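Local coordinates for protein beta-1,3-glucanosyltransferase (Rhizomucor miehei CAU432, PDB 4WTP) that acts as a carbohydrate-active enzyme of glycoside hydrolase family 17, built on a (beta/alpha)8-type barrel, at residues A[96-101]-A[128-133]; A[73-78]-A[107-112]; A[188-193]-A[225-230]; A[242-247]-A[291-296]. All coordinates share one frame; numbering follows the deposited sequence.

Interaction 1 (A[96-101]-A[128-133]); sequences LGMWID and LIVGSE. With EDO (1,2-ethanediol), chain C.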
# COMPACT_ATOMS: atom_id res chain seq x y z
N LEU A 96 -6.14 -6.53 0.43
CA LEU A 96 -5.25 -7.66 0.16
C LEU A 96 -4.50 -7.46 -1.14
O LEU A 96 -5.09 -7.32 -2.21
CB LEU A 96 -6.08 -8.94 0.06
CG LEU A 96 -6.80 -9.46 1.29
CD1 LEU A 96 -7.58 -10.74 1.01
CD2 LEU A 96 -5.79 -9.71 2.40
N GLY A 97 -3.17 -7.45 -1.06
CA GLY A 97 -2.33 -7.35 -2.25
C GLY A 97 -1.93 -8.74 -2.71
O GLY A 97 -1.67 -9.63 -1.87
N MET A 98 -1.88 -8.90 -4.03
CA MET A 98 -1.29 -10.06 -4.68
C MET A 98 0.08 -9.65 -5.17
O MET A 98 0.24 -8.57 -5.77
CB MET A 98 -2.12 -10.50 -5.89
CG MET A 98 -3.59 -10.82 -5.58
SD MET A 98 -4.60 -11.31 -7.01
CE MET A 98 -4.00 -13.00 -7.29
N TRP A 99 1.08 -10.49 -4.92
CA TRP A 99 2.44 -10.18 -5.35
C TRP A 99 2.82 -10.96 -6.57
O TRP A 99 3.18 -12.15 -6.47
CB TRP A 99 3.47 -10.38 -4.23
CG TRP A 99 4.76 -9.78 -4.68
CD1 TRP A 99 5.83 -10.43 -5.25
CD2 TRP A 99 5.06 -8.37 -4.74
NE1 TRP A 99 6.80 -9.52 -5.61
CE2 TRP A 99 6.39 -8.27 -5.33
CE3 TRP A 99 4.39 -7.23 -4.35
CZ2 TRP A 99 7.01 -7.04 -5.51
CZ3 TRP A 99 5.02 -6.00 -4.54
CH2 TRP A 99 6.30 -5.91 -5.08
N ILE A 100 2.72 -10.33 -7.73
CA ILE A 100 3.04 -11.00 -8.99
C ILE A 100 4.27 -10.34 -9.59
O ILE A 100 4.39 -9.12 -9.59
CB ILE A 100 1.84 -11.09 -9.96
CG1 ILE A 100 1.23 -9.70 -10.13
CG2 ILE A 100 0.74 -12.07 -9.47
CD1 ILE A 100 0.17 -9.63 -11.22
N ASP A 101 5.21 -11.19 -10.02
CA ASP A 101 6.41 -10.75 -10.76
C ASP A 101 6.97 -11.85 -11.67
O ASP A 101 6.73 -11.84 -12.88
CB ASP A 101 7.48 -10.12 -9.83
CG ASP A 101 7.79 -10.97 -8.62
OD1 ASP A 101 7.45 -12.17 -8.60
OD2 ASP A 101 8.40 -10.40 -7.69
N LEU A 128 -8.87 -5.84 -3.64
CA LEU A 128 -7.81 -6.76 -3.99
C LEU A 128 -6.88 -6.02 -4.97
O LEU A 128 -7.34 -5.56 -6.04
CB LEU A 128 -8.43 -7.98 -4.64
CG LEU A 128 -7.52 -9.16 -4.93
CD1 LEU A 128 -6.76 -9.70 -3.72
CD2 LEU A 128 -8.38 -10.25 -5.50
N ILE A 129 -5.60 -5.94 -4.62
CA ILE A 129 -4.64 -5.21 -5.43
C ILE A 129 -3.84 -6.22 -6.24
O ILE A 129 -3.02 -6.98 -5.70
CB ILE A 129 -3.72 -4.34 -4.54
CG1 ILE A 129 -4.53 -3.47 -3.56
CG2 ILE A 129 -2.81 -3.49 -5.43
CD1 ILE A 129 -3.64 -2.75 -2.55
N VAL A 130 -4.09 -6.27 -7.53
CA VAL A 130 -3.57 -7.32 -8.39
C VAL A 130 -2.21 -6.86 -8.90
O VAL A 130 -2.09 -6.30 -9.99
CB VAL A 130 -4.54 -7.66 -9.55
CG1 VAL A 130 -4.03 -8.86 -10.33
CG2 VAL A 130 -5.94 -7.91 -8.98
N GLY A 131 -1.19 -7.11 -8.08
CA GLY A 131 0.17 -6.69 -8.41
C GLY A 131 0.48 -5.28 -7.99
O GLY A 131 -0.41 -4.42 -7.87
N SER A 132 1.77 -5.03 -7.80
CA SER A 132 2.28 -3.68 -7.55
C SER A 132 3.54 -3.48 -8.37
O SER A 132 4.50 -4.25 -8.24
CB SER A 132 2.62 -3.52 -6.07
OG SER A 132 3.22 -2.25 -5.82
N GLU A 133 3.49 -2.50 -9.27
CA GLU A 133 4.61 -2.17 -10.16
C GLU A 133 4.96 -3.28 -11.14
O GLU A 133 6.12 -3.39 -11.58
CB GLU A 133 5.82 -1.62 -9.40
CG GLU A 133 5.48 -0.22 -8.90
CD GLU A 133 6.52 0.38 -7.99
OE1 GLU A 133 7.71 0.05 -8.14
OE2 GLU A 133 6.15 1.22 -7.13
C1 EDO C . 9.18 -12.38 -15.25
O1 EDO C . 9.47 -13.08 -16.47
C2 EDO C . 7.82 -11.75 -15.37
O2 EDO C . 6.77 -12.72 -15.26
O HOH W 1 3.51 -7.38 -7.67
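Met98 and Leu128 cross at a slant on the helix-facing side of two neighbouring parallel strands, 93-98 and 125-132, which helix 104-119 joins into one beta-alpha-beta unit of the (beta/alpha)8 barrel. With CG anti to the backbone N (chi1 -172°), Leu128 brings its CD1 branch over the partner strand, 3.8 Å from Met98 CG and 3.9 Å from Leu96 CB. Met98 runs extended through CG and then bends at the sulfur bond, which lays SD 4.2 Å from both CG1 and CG2 of Val130. These two side chains point the same way and both touch Tyr148 of helix 142-156; an unbranched, flexible thioether can bend to lie along branched Val130 and Leu128. On the other face Ile129 pairs with Gly97, which has no side chain, consistent with the short 4.5 Å between their CA atoms. Ile129 uses both of its backbone polar groups: its N donates to Leu96 O, and its O accepts from Met98 N at 2.8 Å in an almost straight bond (177°). Farther along, an inverse gamma turn centred on Val130 kinks the strand, and the bond from Gly131 N to Met98 O is weak. Gly131 has positive phi and no side chain, which lets Ile100 CG1 rest 3.6 Å from its CA. Trp99 turns the end of its ring back, CZ3 reaching Ser132 CB at 3.8 Å, while Ser132 OG bonds to Asn186. A water over one face of that ring accepts from Ser132 N and donates to Ile100 O at 2.7 Å.

Interaction 2 (A[73-78]-A[107-112]); sequences ALSVCN and DNEMNA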
# COMPACT_ATOMS: atom_id res chain seq x y z
N ALA A 73 1.30 -9.50 -0.25
CA ALA A 73 1.32 -10.80 -0.91
C ALA A 73 0.27 -11.70 -0.27
O ALA A 73 -0.07 -11.52 0.89
CB ALA A 73 2.70 -11.46 -0.85
N LEU A 74 -0.24 -12.68 -1.03
CA LEU A 74 -1.20 -13.63 -0.47
C LEU A 74 -0.47 -14.81 0.15
O LEU A 74 -0.71 -15.09 1.32
CB LEU A 74 -2.17 -14.13 -1.53
CG LEU A 74 -3.06 -13.08 -2.20
CD1 LEU A 74 -3.91 -13.76 -3.26
CD2 LEU A 74 -3.93 -12.31 -1.22
N SER A 75 0.41 -15.46 -0.63
CA SER A 75 1.00 -16.72 -0.19
C SER A 75 2.19 -16.55 0.77
O SER A 75 2.37 -17.35 1.68
CB SER A 75 1.37 -17.57 -1.40
OG SER A 75 2.19 -16.88 -2.33
N VAL A 76 3.01 -15.54 0.53
CA VAL A 76 4.19 -15.30 1.36
C VAL A 76 3.85 -15.20 2.85
O VAL A 76 3.07 -14.34 3.27
CB VAL A 76 4.90 -14.01 0.92
CG1 VAL A 76 6.04 -13.70 1.88
CG2 VAL A 76 5.43 -14.11 -0.51
N CYS A 77 4.41 -16.10 3.66
CA CYS A 77 4.18 -16.15 5.12
C CYS A 77 2.75 -16.48 5.55
O CYS A 77 2.37 -16.27 6.71
CB CYS A 77 4.63 -14.84 5.84
SG CYS A 77 6.34 -14.54 6.40
N ASN A 78 1.95 -16.97 4.59
CA ASN A 78 0.49 -17.12 4.81
C ASN A 78 -0.14 -15.84 5.39
O ASN A 78 -1.05 -15.88 6.22
CB ASN A 78 0.21 -18.32 5.74
CG ASN A 78 -1.23 -18.80 5.66
OD1 ASN A 78 -1.86 -18.71 4.61
ND2 ASN A 78 -1.75 -19.32 6.76
N ASP A 107 -0.01 -17.96 -11.58
CA ASP A 107 -0.85 -19.09 -11.20
C ASP A 107 -0.81 -19.34 -9.71
O ASP A 107 -1.83 -19.69 -9.11
CB ASP A 107 -0.42 -20.37 -11.92
CG ASP A 107 -0.93 -20.45 -13.35
OD1 ASP A 107 -1.90 -19.74 -13.69
OD2 ASP A 107 -0.35 -21.23 -14.14
N ASN A 108 0.35 -19.14 -9.10
CA ASN A 108 0.50 -19.44 -7.70
C ASN A 108 -0.28 -18.48 -6.79
O ASN A 108 -0.91 -18.90 -5.81
CB ASN A 108 1.96 -19.51 -7.29
CG ASN A 108 2.14 -20.11 -5.91
OD1 ASN A 108 1.96 -21.32 -5.71
ND2 ASN A 108 2.45 -19.28 -4.94
N GLU A 109 -0.24 -17.19 -7.11
CA GLU A 109 -1.03 -16.21 -6.33
C GLU A 109 -2.52 -16.40 -6.62
O GLU A 109 -3.34 -16.22 -5.71
CB GLU A 109 -0.60 -14.75 -6.59
CG GLU A 109 0.73 -14.38 -5.94
CD GLU A 109 0.60 -14.16 -4.44
OE1 GLU A 109 0.41 -13.01 -3.96
OE2 GLU A 109 0.67 -15.15 -3.69
N MET A 110 -2.87 -16.75 -7.86
CA MET A 110 -4.27 -17.04 -8.17
C MET A 110 -4.83 -18.22 -7.35
O MET A 110 -5.96 -18.18 -6.83
CB MET A 110 -4.42 -17.30 -9.65
CG MET A 110 -5.82 -17.64 -10.10
SD MET A 110 -6.06 -17.76 -11.89
CE MET A 110 -5.81 -19.51 -12.20
N ASN A 111 -4.03 -19.27 -7.25
CA ASN A 111 -4.39 -20.41 -6.40
C ASN A 111 -4.47 -20.03 -4.93
O ASN A 111 -5.36 -20.50 -4.19
CB ASN A 111 -3.40 -21.57 -6.59
CG ASN A 111 -3.45 -22.16 -7.98
OD1 ASN A 111 -4.52 -22.22 -8.61
ND2 ASN A 111 -2.30 -22.60 -8.48
N ALA A 112 -3.55 -19.19 -4.47
CA ALA A 112 -3.59 -18.71 -3.08
C ALA A 112 -4.89 -17.95 -2.83
O ALA A 112 -5.49 -18.09 -1.75
CB ALA A 112 -2.41 -17.80 -2.79
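Glu109 of helix 104-119 grips the loop 73-78 with both carboxylate oxygens, each taking one of two consecutive backbone N-H groups. Leu74 N donates to OE1 of Glu109 at 3.0 Å in a nearly straight bond, and Ser75 N donates to OE2 of Glu109 at 3.1 Å; both bonds use the syn lone pairs. The glutamate reaches the loop because its chain folds at chi2 (-76°), a bend that brings both oxygens to the N-H groups of Leu74 and Ser75. OE2 is held a second time, by Ser75 OG at 2.7 Å from the anti side and 31° out of the carboxylate plane. Ser75 places its hydroxyl between its own N and carbonyl carbon (chi1 54°), which lets OG and N converge on one oxygen. Beneath this polar knot the packing is close and apolar: Ala112, small enough for the loop to come near, sets CB 3.9 Å from Leu74 CB, and Leu74 continues inward onto Leu113, Ile116 and Met98. The outer side is looser. Asn108 sits exposed, its ND2 3.6 Å from Ser75 OG, and beyond Ser75 the loop leaves the helix toward Cys77, which is tied to Cys49 by a disulfide. Since OE1 also accepts from Trp99 N, four donors surround a buried carboxylate, an environment that would probably stabilise its negative charge and fix its rotation.

Interaction 3 (A[188-193]-A[225-230]); sequences FPYWEG and GWPSAG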
# COMPACT_ATOMS: atom_id res chain seq x y z
N PHE A 188 6.74 8.07 -4.90
CA PHE A 188 7.63 8.58 -3.87
C PHE A 188 8.47 9.71 -4.41
O PHE A 188 9.55 9.47 -4.98
CB PHE A 188 8.57 7.48 -3.40
CG PHE A 188 7.88 6.38 -2.62
CD1 PHE A 188 7.27 5.31 -3.31
CD2 PHE A 188 7.87 6.38 -1.22
CE1 PHE A 188 6.64 4.29 -2.62
CE2 PHE A 188 7.25 5.34 -0.51
CZ PHE A 188 6.63 4.31 -1.22
N PRO A 189 8.04 10.96 -4.17
CA PRO A 189 8.88 12.10 -4.52
C PRO A 189 10.32 12.00 -3.98
O PRO A 189 11.25 12.52 -4.63
CB PRO A 189 8.10 13.27 -3.93
CG PRO A 189 6.66 12.85 -4.14
CD PRO A 189 6.66 11.38 -3.84
N TYR A 190 10.52 11.38 -2.83
CA TYR A 190 11.84 11.17 -2.30
C TYR A 190 12.78 10.53 -3.32
O TYR A 190 13.94 10.93 -3.50
CB TYR A 190 11.77 10.27 -1.05
CG TYR A 190 13.14 10.05 -0.48
CD1 TYR A 190 13.66 10.98 0.44
CD2 TYR A 190 13.94 8.98 -0.85
CE1 TYR A 190 14.95 10.83 0.94
CE2 TYR A 190 15.22 8.83 -0.35
CZ TYR A 190 15.73 9.76 0.55
OH TYR A 190 17.00 9.61 1.04
N TRP A 191 12.28 9.50 -3.99
CA TRP A 191 13.11 8.80 -4.97
C TRP A 191 13.25 9.54 -6.30
O TRP A 191 14.00 9.10 -7.19
CB TRP A 191 12.53 7.39 -5.21
CG TRP A 191 12.62 6.48 -4.03
CD1 TRP A 191 11.59 5.83 -3.38
CD2 TRP A 191 13.83 6.08 -3.34
NE1 TRP A 191 12.07 5.06 -2.35
CE2 TRP A 191 13.42 5.17 -2.28
CE3 TRP A 191 15.16 6.36 -3.51
CZ2 TRP A 191 14.33 4.59 -1.44
CZ3 TRP A 191 16.08 5.78 -2.64
CH2 TRP A 191 15.68 4.91 -1.63
N GLU A 192 12.57 10.68 -6.42
CA GLU A 192 12.66 11.57 -7.56
C GLU A 192 13.57 12.76 -7.22
O GLU A 192 13.78 13.65 -8.05
CB GLU A 192 11.27 12.04 -7.99
CG GLU A 192 10.26 10.92 -8.24
CD GLU A 192 8.81 11.43 -8.20
OE1 GLU A 192 8.56 12.50 -8.80
OE2 GLU A 192 7.91 10.80 -7.57
N GLY A 193 14.09 12.80 -6.00
CA GLY A 193 15.00 13.89 -5.63
C GLY A 193 14.31 15.21 -5.36
O GLY A 193 14.98 16.26 -5.33
N GLY A 225 5.47 7.78 1.06
CA GLY A 225 6.09 7.95 2.37
C GLY A 225 7.43 8.62 2.21
O GLY A 225 7.83 8.97 1.09
N TRP A 226 8.17 8.77 3.31
CA TRP A 226 9.39 9.56 3.33
C TRP A 226 10.25 8.99 4.45
O TRP A 226 9.75 8.80 5.58
CB TRP A 226 9.08 11.04 3.60
CG TRP A 226 10.27 11.93 3.39
CD1 TRP A 226 11.36 12.12 4.24
CD2 TRP A 226 10.53 12.73 2.20
NE1 TRP A 226 12.23 13.03 3.66
CE2 TRP A 226 11.77 13.43 2.44
CE3 TRP A 226 9.84 12.98 1.02
CZ2 TRP A 226 12.31 14.30 1.52
CZ3 TRP A 226 10.43 13.84 0.09
CH2 TRP A 226 11.62 14.50 0.34
N PRO A 227 11.55 8.77 4.22
CA PRO A 227 12.40 8.14 5.23
C PRO A 227 12.92 9.12 6.28
O PRO A 227 13.20 10.30 6.02
CB PRO A 227 13.56 7.57 4.41
CG PRO A 227 13.71 8.55 3.29
CD PRO A 227 12.28 8.95 2.95
N SER A 228 13.05 8.62 7.50
CA SER A 228 13.55 9.48 8.59
C SER A 228 15.07 9.48 8.78
O SER A 228 15.58 10.27 9.55
CB SER A 228 12.89 9.10 9.91
OG SER A 228 13.18 7.75 10.24
N ALA A 229 15.78 8.58 8.10
CA ALA A 229 17.25 8.49 8.22
C ALA A 229 17.78 7.74 7.03
O ALA A 229 17.01 7.16 6.24
CB ALA A 229 17.66 7.80 9.52
N GLY A 230 19.10 7.77 6.88
CA GLY A 230 19.77 6.99 5.85
C GLY A 230 20.38 7.83 4.75
O GLY A 230 20.87 7.31 3.74
O HOH W 2 8.14 10.61 -1.11
O HOH W 3 19.48 8.21 0.87
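A T-shaped aromatic contact joins two loops at the carboxyl ends of the adjacent barrel strands 182-186 and 219-223, the end of a (beta/alpha)8 enzyme that carries the active site. Tyr190 turns its edge to the face of Trp226: the planes stand at 85°, and Tyr190 CD1 lies 3.7 Å from Trp226 CE2, above the middle of the indole. CG of Tyr190 is anti to the backbone N (chi1 -179°), which lays the phenol against Trp226 and Pro227, while CB stays over the six-membered ring of Trp226 in a CH-pi contact. The next residue, Pro227, covers one face of the same phenol. Its CG is 3.6 Å from the centroid of the Tyr190 ring, a second CH-pi contact, so the tyrosine is packed at its edge and on a face by two successive residues. A compact, rigid proline ring suits that place, since its CG and CD can lie against the phenol face. At the other end Phe188 brings CE2 to 3.4 Å from Gly225 N, ring against backbone. Trp226 is held by an NE1 bond to Val237 O, and its ring also meets Tyr246. No direct hydrogen bond joins 188-193 to 225-230. One water instead accepts from Tyr190 N and donates to Gly225 O at 2.8 Å, and another lies 2.9 Å from Tyr190 OH. Cohesion therefore rests mainly on dispersion and on the weak attraction of C-H groups for aromatic faces, with a water bridging Tyr190 N and Gly225 O.

Interaction 4 (A[242-247]-A[291-296]); sequences NENKYL and GITIEA. With EDO (1,2-ethanediol), chain B.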
# COMPACT_ATOMS: atom_id res chain seq x y z
N ASN A 242 11.67 15.85 8.33
CA ASN A 242 11.15 15.75 6.95
C ASN A 242 10.09 14.67 6.84
O ASN A 242 9.09 14.87 6.16
CB ASN A 242 12.26 15.60 5.91
CG ASN A 242 13.02 16.88 5.69
OD1 ASN A 242 12.68 17.94 6.25
ND2 ASN A 242 14.06 16.79 4.87
N GLU A 243 10.28 13.52 7.50
CA GLU A 243 9.23 12.51 7.48
C GLU A 243 7.96 13.11 8.12
O GLU A 243 6.86 12.90 7.64
CB GLU A 243 9.61 11.20 8.16
CG GLU A 243 8.48 10.19 8.06
CD GLU A 243 8.71 8.87 8.75
OE1 GLU A 243 9.69 8.69 9.51
OE2 GLU A 243 7.84 7.99 8.55
N ASN A 244 8.11 13.79 9.26
CA ASN A 244 6.98 14.43 9.95
C ASN A 244 6.26 15.43 9.05
O ASN A 244 5.04 15.41 8.95
CB ASN A 244 7.51 15.13 11.21
CG ASN A 244 6.39 15.50 12.17
OD1 ASN A 244 5.54 14.69 12.48
ND2 ASN A 244 6.43 16.73 12.65
N LYS A 245 7.03 16.27 8.36
CA LYS A 245 6.44 17.24 7.44
C LYS A 245 5.70 16.54 6.29
O LYS A 245 4.57 16.93 5.94
CB LYS A 245 7.51 18.19 6.91
CG LYS A 245 6.99 19.10 5.82
CD LYS A 245 7.94 20.23 5.49
CE LYS A 245 7.44 21.04 4.29
NZ LYS A 245 6.00 21.45 4.31
N TYR A 246 6.32 15.52 5.71
CA TYR A 246 5.72 14.83 4.57
C TYR A 246 4.42 14.17 5.00
O TYR A 246 3.39 14.27 4.34
CB TYR A 246 6.68 13.76 4.00
CG TYR A 246 6.18 13.22 2.66
CD1 TYR A 246 6.13 14.05 1.55
CD2 TYR A 246 5.74 11.90 2.54
CE1 TYR A 246 5.70 13.56 0.31
CE2 TYR A 246 5.30 11.40 1.31
CZ TYR A 246 5.26 12.25 0.22
OH TYR A 246 4.84 11.80 -1.02
N LEU A 247 4.45 13.50 6.15
CA LEU A 247 3.25 12.86 6.71
C LEU A 247 2.13 13.90 6.87
O LEU A 247 0.99 13.69 6.42
CB LEU A 247 3.62 12.25 8.07
CG LEU A 247 2.46 11.62 8.81
CD1 LEU A 247 1.86 10.45 8.03
CD2 LEU A 247 2.93 11.19 10.20
N GLY A 291 9.76 12.83 17.45
CA GLY A 291 9.76 13.85 16.41
C GLY A 291 8.69 13.59 15.37
O GLY A 291 8.46 14.44 14.53
N ILE A 292 8.03 12.44 15.43
CA ILE A 292 6.83 12.22 14.61
C ILE A 292 5.59 12.54 15.41
O ILE A 292 5.37 12.00 16.50
CB ILE A 292 6.73 10.79 14.07
CG1 ILE A 292 7.97 10.50 13.22
CG2 ILE A 292 5.44 10.61 13.26
CD1 ILE A 292 8.07 11.25 11.90
N THR A 293 4.78 13.48 14.93
CA THR A 293 3.45 13.68 15.50
C THR A 293 2.46 13.15 14.49
O THR A 293 2.40 13.60 13.33
CB THR A 293 3.20 15.14 15.89
OG1 THR A 293 3.38 15.99 14.74
CG2 THR A 293 4.15 15.57 16.96
N ILE A 294 1.65 12.18 14.91
CA ILE A 294 0.74 11.49 14.01
C ILE A 294 -0.55 12.28 13.90
O ILE A 294 -1.48 12.08 14.67
CB ILE A 294 0.53 10.03 14.45
CG1 ILE A 294 1.89 9.34 14.59
CG2 ILE A 294 -0.33 9.30 13.43
CD1 ILE A 294 1.87 7.97 15.25
N GLU A 295 -0.58 13.20 12.94
CA GLU A 295 -1.65 14.17 12.78
C GLU A 295 -1.61 14.60 11.32
O GLU A 295 -0.54 14.62 10.71
CB GLU A 295 -1.48 15.41 13.71
CG GLU A 295 -2.63 16.44 13.61
CD GLU A 295 -2.62 17.56 14.68
OE1 GLU A 295 -1.89 17.38 15.68
OE2 GLU A 295 -3.32 18.62 14.53
N ALA A 296 -2.76 15.00 10.77
CA ALA A 296 -2.77 15.63 9.45
C ALA A 296 -2.40 17.10 9.58
O ALA A 296 -2.64 17.74 10.63
CB ALA A 296 -4.15 15.48 8.82
C1 EDO B . -5.49 13.75 11.98
O1 EDO B . -5.13 15.09 12.26
C2 EDO B . -6.96 13.70 11.61
O2 EDO B . -7.13 13.93 10.20
O HOH W 4 4.75 18.50 14.78
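Asn244 and Ile292 meet where the C-terminal tail wraps over helix 240-256, on the outside of the (beta/alpha)8 barrel; farther on, the disulfide Cys252-Cys298 fastens the same helix to the chain end. Asn244 extends CG anti to its backbone N (chi1 -165°), which directs its amide at the tail. There OD1 accepts from Thr293 N at 2.8 Å, the donor standing well above the carbonyl plane instead of on a lone pair. An asparagine suits this site because a short amide can take a backbone N-H and still present its own N-H to solvent. Ile292 is folded twice: CG1 lies beside its backbone N (chi1 -60°), and the second torsion (-69°) curls CD1 back onto the helix. That methyl comes within 3.7 Å of Asn244 N; the Ile292 side chain crosses the extended chain of Glu243 at about a right angle, with CD1 4.0 Å from Glu243 CG. The glutamate's polar end is engaged elsewhere, in a salt bridge from OE1 to Lys289. The other branch of Ile292, CG2, meets Leu247 CD2 at 4.0 Å; Leu247, one turn beyond Asn244, continues the apolar seam and touches Tyr263. Thr293 O turns to His248 NE2. Gly291, whose positive phi fits a residue without a side chain, brings its carbonyl oxygen to 3.3 Å from Asn244 CG. At the exposed margin a water joins the two polar side chains, 3.2 Å from Asn244 ND2 and 2.9 Å from Thr293 OG1.

Interaction 1 lies deepest, where two barrel strands share backbone hydrogen bonds; interaction 2 extends it outward, since helix 104-119 connects those strands and Glu109 ties the end of strand 93-98 to the loop 73-78. Interactions 3 and 4 form a second touching pair, their centres about 13 Å apart, in which Trp226 packs on Asn242 and Glu243 of helix 240-256. Interactions 2 and 4 sit on opposite sides of the chain's centre, and in each a polar helix side chain receives a backbone N-H from irregular chain: a buried carboxylate in one, a partly exposed amide beside water in the other. Interaction 3, buried yet between loops, relies on aromatic faces instead.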